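P43 (Trichuris muris, PDB 6QIX) is the major secreted protein of the whipworm, which tethers to matrix and inhibits interleukin-13 function. Local coordinates at residues C34-P39 against P72-C77; H41-L46 against A54-T59; G60-P65 against A122-K127. All blocks are in the same frame, centred on the assembly; numbering follows the deposited sequence.

Contact 1: C34-P39 against P72-C77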
loop_
_atom_site.group_PDB
_atom_site.type_symbol
_atom_site.label_atom_id
_atom_site.label_comp_id
_atom_site.label_asym_id
_atom_site.label_seq_id
_atom_site.Cartn_x
_atom_site.Cartn_y
_atom_site.Cartn_z
ATOM N N CYS A 34 -21.624 8.626 9.674
ATOM C CA CYS A 34 -21.073 7.999 8.472
ATOM C C CYS A 34 -19.929 8.851 7.935
ATOM O O CYS A 34 -20.096 10.055 7.712
ATOM C CB CYS A 34 -22.155 7.823 7.405
ATOM S SG CYS A 34 -23.465 6.605 7.861
ATOM N N LEU A 35 -18.758 8.235 7.751
ATOM C CA LEU A 35 -17.538 8.974 7.440
ATOM C C LEU A 35 -17.267 9.001 5.940
ATOM O O LEU A 35 -17.663 8.106 5.202
ATOM C CB LEU A 35 -16.326 8.352 8.146
ATOM C CG LEU A 35 -16.414 8.296 9.665
ATOM C CD1 LEU A 35 -15.175 7.644 10.242
ATOM C CD2 LEU A 35 -16.612 9.680 10.274
ATOM N N TRP A 36 -16.522 10.010 5.502
ATOM C CA TRP A 36 -16.241 10.145 4.083
ATOM C C TRP A 36 -14.930 10.892 3.870
ATOM O O TRP A 36 -14.291 11.369 4.806
ATOM C CB TRP A 36 -17.415 10.842 3.351
ATOM C CG TRP A 36 -17.389 10.648 1.866
ATOM C CD1 TRP A 36 -17.351 11.619 0.906
ATOM C CD2 TRP A 36 -17.358 9.400 1.174
ATOM N NE1 TRP A 36 -17.311 11.046 -0.358
ATOM C CE2 TRP A 36 -17.301 9.685 -0.210
ATOM C CE3 TRP A 36 -17.371 8.071 1.584
ATOM C CZ2 TRP A 36 -17.234 8.687 -1.174
ATOM C CZ3 TRP A 36 -17.340 7.083 0.612
ATOM C CH2 TRP A 36 -17.269 7.397 -0.748
ATOM N N TYR A 37 -14.547 10.989 2.612
ATOM C CA TYR A 37 -13.292 11.579 2.176
ATOM C C TYR A 37 -13.433 13.084 2.087
ATOM O O TYR A 37 -14.535 13.615 2.170
ATOM C CB TYR A 37 -12.912 10.964 0.833
ATOM C CG TYR A 37 -12.668 9.471 0.971
ATOM C CD1 TYR A 37 -11.420 8.982 1.369
ATOM C CD2 TYR A 37 -13.697 8.549 0.747
ATOM C CE1 TYR A 37 -11.200 7.658 1.521
ATOM C CE2 TYR A 37 -13.482 7.203 0.890
ATOM C CZ TYR A 37 -12.223 6.758 1.290
ATOM O OH TYR A 37 -11.980 5.411 1.451
ATOM N N PRO A 38 -12.334 13.816 1.884
ATOM C CA PRO A 38 -10.965 13.367 1.607
ATOM C C PRO A 38 -10.223 12.643 2.750
ATOM O O PRO A 38 -10.677 12.678 3.903
ATOM C CB PRO A 38 -10.225 14.668 1.260
ATOM C CG PRO A 38 -11.108 15.792 1.768
ATOM C CD PRO A 38 -12.489 15.279 1.831
ATOM N N PRO A 39 -9.100 11.992 2.402
ATOM C CA PRO A 39 -8.372 11.177 3.403
ATOM C C PRO A 39 -8.053 11.932 4.683
ATOM O O PRO A 39 -8.248 11.413 5.794
ATOM C CB PRO A 39 -7.085 10.774 2.654
ATOM C CG PRO A 39 -7.538 10.765 1.192
ATOM C CD PRO A 39 -8.493 11.911 1.060
ATOM N N PRO A 72 -19.927 12.594 -3.501
ATOM C CA PRO A 72 -20.580 12.365 -2.196
ATOM C C PRO A 72 -20.547 10.901 -1.818
ATOM O O PRO A 72 -20.295 10.058 -2.680
ATOM C CB PRO A 72 -22.015 12.857 -2.426
ATOM C CG PRO A 72 -22.193 12.897 -3.919
ATOM C CD PRO A 72 -20.853 13.094 -4.536
ATOM N N PRO A 73 -20.800 10.575 -0.538
ATOM C CA PRO A 73 -20.804 9.174 -0.107
ATOM C C PRO A 73 -21.497 8.255 -1.096
ATOM O O PRO A 73 -22.619 8.531 -1.540
ATOM C CB PRO A 73 -21.531 9.230 1.244
ATOM C CG PRO A 73 -21.174 10.555 1.813
ATOM C CD PRO A 73 -21.116 11.496 0.573
ATOM N N CYS A 74 -20.828 7.150 -1.434
ATOM C CA CYS A 74 -21.244 6.298 -2.541
ATOM C C CYS A 74 -20.734 4.876 -2.271
ATOM O O CYS A 74 -19.820 4.643 -1.496
ATOM C CB CYS A 74 -20.853 6.858 -3.928
ATOM S SG CYS A 74 -19.152 7.137 -4.138
ATOM N N GLY A 75 -21.366 3.908 -2.958
ATOM C CA GLY A 75 -20.731 2.621 -3.257
ATOM C C GLY A 75 -20.705 1.608 -2.150
ATOM O O GLY A 75 -20.004 0.584 -2.287
ATOM N N HIS A 76 -21.462 1.835 -1.075
ATOM C CA HIS A 76 -21.289 1.078 0.172
ATOM C C HIS A 76 -19.875 1.290 0.754
ATOM O O HIS A 76 -19.348 0.444 1.488
ATOM C CB HIS A 76 -21.595 -0.417 -0.027
ATOM C CG HIS A 76 -22.923 -0.680 -0.690
ATOM N ND1 HIS A 76 -24.046 -1.057 0.012
ATOM C CD2 HIS A 76 -23.306 -0.596 -1.986
ATOM C CE1 HIS A 76 -25.066 -1.186 -0.819
ATOM N NE2 HIS A 76 -24.646 -0.911 -2.042
ATOM N N CYS A 77 -19.255 2.432 0.434
ATOM C CA CYS A 77 -17.889 2.739 0.872
ATOM C C CYS A 77 -17.832 3.641 2.110
ATOM O O CYS A 77 -16.763 3.768 2.725
ATOM C CB CYS A 77 -17.113 3.379 -0.282
ATOM S SG CYS A 77 -16.874 2.294 -1.717
HETATM O O HOH W 1 -14.039 3.695 2.329
#

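Contact 2: H41-L46 against A54-T59. With NAG (2-acetamido-2-deoxy-beta-D-glucopyranose), chain C; ACT (acetate ion), chain D.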
loop_
_atom_site.group_PDB
_atom_site.type_symbol
_atom_site.label_atom_id
_atom_site.label_comp_id
_atom_site.label_asym_id
_atom_site.label_seq_id
_atom_site.Cartn_x
_atom_site.Cartn_y
_atom_site.Cartn_z
ATOM N N HIS A 41 -9.631 14.360 6.069
ATOM C CA HIS A 41 -10.844 14.510 6.867
ATOM C C HIS A 41 -11.250 13.199 7.525
ATOM O O HIS A 41 -11.617 13.178 8.706
ATOM C CB HIS A 41 -11.979 15.007 5.995
ATOM C CG HIS A 41 -13.270 15.156 6.723
ATOM N ND1 HIS A 41 -14.368 14.365 6.461
ATOM C CD2 HIS A 41 -13.637 16.004 7.710
ATOM C CE1 HIS A 41 -15.371 14.745 7.238
ATOM N NE2 HIS A 41 -14.946 15.727 8.015
ATOM N N MET A 42 -11.202 12.096 6.777
ATOM C CA MET A 42 -11.557 10.806 7.361
ATOM C C MET A 42 -10.569 10.418 8.459
ATOM O O MET A 42 -10.971 9.936 9.523
ATOM C CB MET A 42 -11.628 9.727 6.268
ATOM C CG MET A 42 -11.919 8.326 6.790
ATOM S SD MET A 42 -11.960 7.084 5.470
ATOM C CE MET A 42 -13.504 7.586 4.692
ATOM N N TYR A 43 -9.269 10.621 8.220
ATOM C CA TYR A 43 -8.281 10.364 9.266
ATOM C C TYR A 43 -8.554 11.221 10.505
ATOM O O TYR A 43 -8.442 10.742 11.646
ATOM C CB TYR A 43 -6.879 10.631 8.710
ATOM C CG TYR A 43 -5.856 10.896 9.782
ATOM C CD1 TYR A 43 -5.411 9.874 10.590
ATOM C CD2 TYR A 43 -5.340 12.169 9.995
ATOM C CE1 TYR A 43 -4.450 10.110 11.596
ATOM C CE2 TYR A 43 -4.420 12.415 10.985
ATOM C CZ TYR A 43 -3.978 11.387 11.783
ATOM O OH TYR A 43 -3.048 11.627 12.746
ATOM N N SER A 44 -8.922 12.492 10.299
ATOM C CA SER A 44 -9.215 13.381 11.423
ATOM C C SER A 44 -10.351 12.834 12.277
ATOM O O SER A 44 -10.280 12.842 13.510
ATOM C CB SER A 44 -9.578 14.775 10.906
ATOM O OG SER A 44 -8.414 15.473 10.477
ATOM N N LYS A 45 -11.409 12.350 11.630
ATOM C CA LYS A 45 -12.552 11.843 12.374
ATOM C C LYS A 45 -12.221 10.528 13.054
ATOM O O LYS A 45 -12.687 10.277 14.168
ATOM C CB LYS A 45 -13.745 11.656 11.440
ATOM C CG LYS A 45 -14.199 12.920 10.791
ATOM C CD LYS A 45 -15.076 13.740 11.718
ATOM C CE LYS A 45 -16.044 14.598 10.909
ATOM N NZ LYS A 45 -16.223 15.941 11.514
ATOM N N LEU A 46 -11.454 9.661 12.386
ATOM C CA LEU A 46 -11.014 8.409 13.018
ATOM C C LEU A 46 -10.188 8.688 14.262
ATOM O O LEU A 46 -10.364 8.033 15.302
ATOM C CB LEU A 46 -10.191 7.556 12.036
ATOM C CG LEU A 46 -10.965 7.013 10.820
ATOM C CD1 LEU A 46 -10.007 6.312 9.851
ATOM C CD2 LEU A 46 -12.056 6.071 11.269
ATOM N N ALA A 54 -5.412 14.884 15.707
ATOM C CA ALA A 54 -5.035 14.429 14.369
ATOM C C ALA A 54 -3.733 15.134 14.022
ATOM O O ALA A 54 -3.728 16.230 13.465
ATOM C CB ALA A 54 -6.129 14.725 13.350
ATOM N N HIS A 55 -2.610 14.498 14.352
ATOM C CA HIS A 55 -1.313 15.149 14.214
ATOM C C HIS A 55 -0.671 14.952 12.849
ATOM O O HIS A 55 0.191 15.748 12.469
ATOM C CB HIS A 55 -0.358 14.636 15.294
ATOM C CG HIS A 55 -0.719 15.082 16.680
ATOM N ND1 HIS A 55 -0.853 16.412 17.025
ATOM C CD2 HIS A 55 -0.969 14.374 17.807
ATOM C CE1 HIS A 55 -1.172 16.503 18.304
ATOM N NE2 HIS A 55 -1.247 15.281 18.802
ATOM N N ARG A 56 -1.055 13.921 12.110
ATOM C CA ARG A 56 -0.492 13.709 10.786
ATOM C C ARG A 56 -1.127 14.659 9.786
ATOM O O ARG A 56 -2.314 14.995 9.887
ATOM C CB ARG A 56 -0.714 12.266 10.325
ATOM C CG ARG A 56 -0.147 11.230 11.258
ATOM C CD ARG A 56 -0.517 9.791 10.849
ATOM N NE ARG A 56 -0.157 8.868 11.920
ATOM C CZ ARG A 56 1.093 8.511 12.207
ATOM N NH1 ARG A 56 2.095 8.964 11.470
ATOM N NH2 ARG A 56 1.341 7.687 13.223
ATOM N N ASN A 57 -0.338 15.065 8.792
ATOM C CA ASN A 57 -0.864 15.789 7.634
ATOM C C ASN A 57 -0.806 14.857 6.429
ATOM O O ASN A 57 0.262 14.643 5.862
ATOM C CB ASN A 57 -0.081 17.070 7.374
ATOM C CG ASN A 57 -0.479 17.742 6.071
ATOM O OD1 ASN A 57 -1.448 17.335 5.432
ATOM N ND2 ASN A 57 0.272 18.785 5.665
ATOM N N LEU A 58 -1.961 14.308 6.025
ATOM C CA LEU A 58 -2.000 13.388 4.897
ATOM C C LEU A 58 -2.356 14.078 3.590
ATOM O O LEU A 58 -2.435 13.410 2.556
ATOM C CB LEU A 58 -3.010 12.257 5.140
ATOM C CG LEU A 58 -2.851 11.424 6.402
ATOM C CD1 LEU A 58 -3.903 10.287 6.449
ATOM C CD2 LEU A 58 -1.438 10.843 6.470
ATOM N N THR A 59 -2.590 15.381 3.610
ATOM C CA THR A 59 -2.921 16.080 2.381
ATOM C C THR A 59 -1.818 15.876 1.357
ATOM O O THR A 59 -0.640 16.052 1.661
ATOM C CB THR A 59 -3.123 17.566 2.657
ATOM O OG1 THR A 59 -4.135 17.722 3.658
ATOM C CG2 THR A 59 -3.552 18.285 1.386
HETATM C C1 NAG C . -0.024 19.508 4.430
HETATM C C2 NAG C . 0.239 21.004 4.591
HETATM C C3 NAG C . -0.110 21.743 3.300
HETATM C C4 NAG C . 0.649 21.145 2.121
HETATM C C5 NAG C . 0.385 19.644 2.029
HETATM C C6 NAG C . 1.207 18.969 0.946
HETATM C C7 NAG C . 0.058 21.807 6.903
HETATM C C8 NAG C . -0.851 22.366 7.955
HETATM N N2 NAG C . -0.505 21.549 5.715
HETATM O O3 NAG C . 0.222 23.122 3.423
HETATM O O4 NAG C . 0.242 21.773 0.910
HETATM O O5 NAG C . 0.715 19.004 3.275
HETATM O O6 NAG C . 2.482 18.532 1.405
HETATM O O7 NAG C . 1.253 21.595 7.120
HETATM C C ACT D . -2.323 7.874 14.333
HETATM O O ACT D . -2.267 9.003 13.815
HETATM O OXT ACT D . -1.433 6.988 14.387
HETATM C CH3 ACT D . -3.699 7.520 14.937
#

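Contact 3: G60-P65 against A122-K127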
loop_
_atom_site.group_PDB
_atom_site.type_symbol
_atom_site.label_atom_id
_atom_site.label_comp_id
_atom_site.label_asym_id
_atom_site.label_seq_id
_atom_site.Cartn_x
_atom_site.Cartn_y
_atom_site.Cartn_z
ATOM N N GLY A 60 -2.203 15.515 0.137
ATOM C CA GLY A 60 -1.242 15.329 -0.931
ATOM C C GLY A 60 -0.674 13.933 -1.038
ATOM O O GLY A 60 -0.016 13.620 -2.042
ATOM N N VAL A 61 -0.926 13.078 -0.050
ATOM C CA VAL A 61 -0.371 11.736 -0.074
ATOM C C VAL A 61 -1.201 10.814 -0.951
ATOM O O VAL A 61 -0.651 9.996 -1.690
ATOM C CB VAL A 61 -0.261 11.195 1.362
ATOM C CG1 VAL A 61 0.262 9.769 1.354
ATOM C CG2 VAL A 61 0.609 12.098 2.206
ATOM N N MET A 62 -2.523 10.890 -0.875
ATOM C CA MET A 62 -3.358 10.021 -1.694
ATOM C C MET A 62 -4.650 10.754 -2.042
ATOM O O MET A 62 -5.755 10.239 -1.867
ATOM C CB MET A 62 -3.629 8.689 -0.990
ATOM C CG MET A 62 -3.879 8.780 0.498
ATOM S SD MET A 62 -4.858 7.387 1.113
ATOM C CE MET A 62 -4.284 6.065 0.048
ATOM N N ASP A 63 -4.517 11.974 -2.544
ATOM C CA ASP A 63 -5.669 12.740 -2.989
ATOM C C ASP A 63 -6.000 12.391 -4.437
ATOM O O ASP A 63 -5.225 11.736 -5.143
ATOM C CB ASP A 63 -5.403 14.236 -2.819
ATOM C CG ASP A 63 -5.338 14.648 -1.352
ATOM O OD1 ASP A 63 -5.934 13.932 -0.510
ATOM O OD2 ASP A 63 -4.701 15.677 -1.044
ATOM N N LEU A 64 -7.197 12.821 -4.873
ATOM C CA LEU A 64 -7.572 12.658 -6.258
ATOM C C LEU A 64 -6.719 13.575 -7.138
ATOM O O LEU A 64 -6.218 14.618 -6.678
ATOM C CB LEU A 64 -9.048 12.969 -6.448
ATOM C CG LEU A 64 -10.062 12.143 -5.677
ATOM C CD1 LEU A 64 -11.496 12.623 -6.066
ATOM C CD2 LEU A 64 -9.879 10.652 -5.982
ATOM N N PRO A 65 -6.531 13.214 -8.408
ATOM C CA PRO A 65 -5.667 14.029 -9.265
ATOM C C PRO A 65 -6.172 15.459 -9.364
ATOM O O PRO A 65 -7.371 15.728 -9.294
ATOM C CB PRO A 65 -5.711 13.314 -10.621
ATOM C CG PRO A 65 -6.756 12.231 -10.508
ATOM C CD PRO A 65 -6.949 11.956 -9.061
ATOM N N ALA A 122 -8.198 0.407 -4.925
ATOM C CA ALA A 122 -8.084 -0.710 -3.988
ATOM C C ALA A 122 -6.702 -0.881 -3.389
ATOM O O ALA A 122 -6.580 -1.539 -2.338
ATOM C CB ALA A 122 -8.452 -2.035 -4.658
ATOM N N PHE A 123 -5.659 -0.345 -4.006
ATOM C CA PHE A 123 -4.314 -0.626 -3.493
ATOM C C PHE A 123 -3.493 0.624 -3.212
ATOM O O PHE A 123 -2.347 0.496 -2.731
ATOM C CB PHE A 123 -3.553 -1.565 -4.454
ATOM C CG PHE A 123 -3.597 -1.137 -5.892
ATOM C CD1 PHE A 123 -2.651 -0.251 -6.384
ATOM C CD2 PHE A 123 -4.585 -1.620 -6.740
ATOM C CE1 PHE A 123 -2.695 0.168 -7.672
ATOM C CE2 PHE A 123 -4.637 -1.210 -8.053
ATOM C CZ PHE A 123 -3.674 -0.323 -8.525
ATOM N N ILE A 124 -4.035 1.829 -3.460
ATOM C CA ILE A 124 -3.262 3.033 -3.112
ATOM C C ILE A 124 -2.951 3.082 -1.611
ATOM O O ILE A 124 -1.959 3.714 -1.186
ATOM C CB ILE A 124 -3.976 4.322 -3.572
ATOM C CG1 ILE A 124 -5.378 4.414 -2.980
ATOM C CG2 ILE A 124 -3.998 4.372 -5.071
ATOM C CD1 ILE A 124 -6.182 5.552 -3.551
ATOM N N ASN A 125 -3.764 2.432 -0.786
ATOM C CA ASN A 125 -3.538 2.530 0.652
ATOM C C ASN A 125 -2.227 1.888 1.085
ATOM O O ASN A 125 -1.782 2.152 2.206
ATOM C CB ASN A 125 -4.720 1.946 1.425
ATOM C CG ASN A 125 -4.900 0.437 1.249
ATOM O OD1 ASN A 125 -4.258 -0.225 0.416
ATOM N ND2 ASN A 125 -5.830 -0.110 2.032
ATOM N N GLU A 126 -1.595 1.088 0.222
ATOM C CA GLU A 126 -0.326 0.472 0.587
ATOM C C GLU A 126 0.729 1.527 0.924
ATOM O O GLU A 126 1.660 1.257 1.696
ATOM C CB GLU A 126 0.175 -0.436 -0.542
ATOM C CG GLU A 126 -0.633 -1.704 -0.769
ATOM C CD GLU A 126 -0.532 -2.760 0.355
ATOM O OE1 GLU A 126 0.477 -2.794 1.107
ATOM O OE2 GLU A 126 -1.504 -3.582 0.454
ATOM N N LYS A 127 0.620 2.716 0.328
ATOM C CA LYS A 127 1.572 3.789 0.616
ATOM C C LYS A 127 1.574 4.141 2.095
ATOM O O LYS A 127 2.642 4.410 2.693
ATOM C CB LYS A 127 1.191 5.010 -0.211
ATOM C CG LYS A 127 2.038 6.252 -0.025
ATOM C CD LYS A 127 1.903 7.189 -1.242
ATOM C CE LYS A 127 2.663 8.514 -1.088
ATOM N NZ LYS A 127 3.464 8.858 -2.319
#

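Contact 1: C34-P39 against P72-C77
Trp36 lays one face of its indole over the backbone and ring of Pro73. Pro73 CA stands 3.6 Å from the centroid of the six-membered ring, 13° off its normal, a CH-pi contact over the face, while Pro73 CD sits over the five-membered part of the same face, 3.8 Å from Trp36 CD1. On the opposite face lies the ring of Tyr37, turned so that its edge carbon CD2 is above the indole centre; the tryptophan is thus clamped between proline and tyrosine. With CG anti to the backbone N (chi1 -163°), the indole reaches across to 72-77, and its NE1 gives its hydrogen to Pro71 O, which fixes the ring's rotation. The far end of the indole meets cysteines: Cys74 SG lies obliquely 3.9 Å from Trp36 CZ2, and Cys77 CB is 3.8 Å from Trp36 CZ3. A water bridges Tyr37 OH and Cys77 O, at 2.8 Å from each. Residues 74-77 form a type I' turn, tied by disulfides from Cys74 to Cys109 and from Cys77 to Cys168. The contact joins the loop leading into helix 39-49 to the one leading into strand 79-85, whose Phe79 pairs by backbone with Leu35.

Contact 2: H41-L46 against A54-T59
Helical residues 41-46 run past an irregular segment, 54-59, that follows the same helix after a short turnback. The backbones come closest at Ser44 and Ala54, whose CA atoms are 5.2 Å apart, and Tyr43 fills the space between the helix and the rest of the segment. Its CG is anti to the backbone N (chi1 159°), which carries the ring across to 54-59. Leu58 CD1 packs at the root of this side chain, 3.8 Å from Tyr43 CB, whereas Ala54 CB touches the ring at Tyr43 CE2 and also lies against Ser44 OG, a hydroxyl bonded to Gln40 O one turn back. At the outer end, Arg56 N gives a nearly straight hydrogen bond to Tyr43 OH (3.1 Å, 164°). The phenol in turn donates to an acetate oxygen, O, 2.9 Å from Tyr43 OH and close to the ring plane. Arg56 crosses the tyrosine at about a right angle, its CB and CG beside the phenol oxygen, and its extended chain brings the guanidinium to the same acetate: NE is 2.8 Å from O, and NH2 is 3.1 Å from OXT. The ion, probably from the crystallisation liquor, is also held by Tyr145, while Arg56 NH1 binds Tyr361 O and Lys363 O. Asn57, pointing away from the helix, carries an N-linked glycan on ND2; its OD1 accepts from Thr59 N in an Asx turn. Gln40 secures the segment further, bonding Arg56 O and Leu58 N through its side-chain amide. The contact thus fastens the loop after helix 39-49 back along that helix, whose Met42 and Leu46 pack on Phe79 and Phe81 of strand 79-85.

Contact 3: G60-P65 against A122-K127
Met62 packs its terminal methyl against both a side-chain methylene and a backbone carbonyl of Ile124: CE sits 3.6 Å from Ile124 CG1 and 3.5 Å from Ile124 O, and also lies over the backbone of Asn125, 3.7 Å from its CA. The two side chains slant past each other, and a bend of the thioether at chi3 (34°) directs the methyl at the 123-126 turn. Met62 was modelled in two conformers, so the exact fit of the methyl is uncertain. The surface it meets is a type I turn from Phe123 to Glu126, closed by Glu126 N bonding Phe123 O; Lys127 N then bonds Ile124 O, the carbonyl that the methyl approaches.

At Val61 and Lys127 the backbones stand farther apart, with CA atoms 8.2 Å from each other, and the long lysine chain spans the gap. Its carbon part packs closely: Lys127 CE lies 3.6 Å from Val61 CG1 and its CD approaches Val61 O. The loose side is the ammonium end, which passes beyond the valine to a weak hydrogen bond with a bound di(hydroxyethyl)ether, probably from the crystallisation liquor. Tyr361 touches both side chains. Behind the contact, Asp63 points away from the turn, and its OD2 accepts from Gly60 N at 2.8 Å, from above the carboxylate plane, which ties the 60-63 bend to itself. The contact sets the loop between helix 39-49 and strand 79-85 against the start of helix 126-129, where Leu128 also meets Val61 and Met62; on its other side the turn leans through Phe123 on helix 315-325.

Overall arrangement
Contacts 1, 2 and 3 lie about 14 to 15 Å apart, centre to centre, and all involve the long connection between helix 39-49 and strand 79-85. Contact 2 is nested along the chain inside the loop closed by contact 1, and they touch where Leu35 packs on Lys45 and Leu46. Contact 3 starts directly after contact 2 in sequence; the segments of contacts 1 and 3 alternate along the chain, and the two touch where Pro39 packs on Met62 and Asp63. Contact 1 joins the end of the connection to the loop before the helix, contact 2 lays its beginning along the helix, and contact 3, nearer the centre of the chain, sets its middle against helix 126-129.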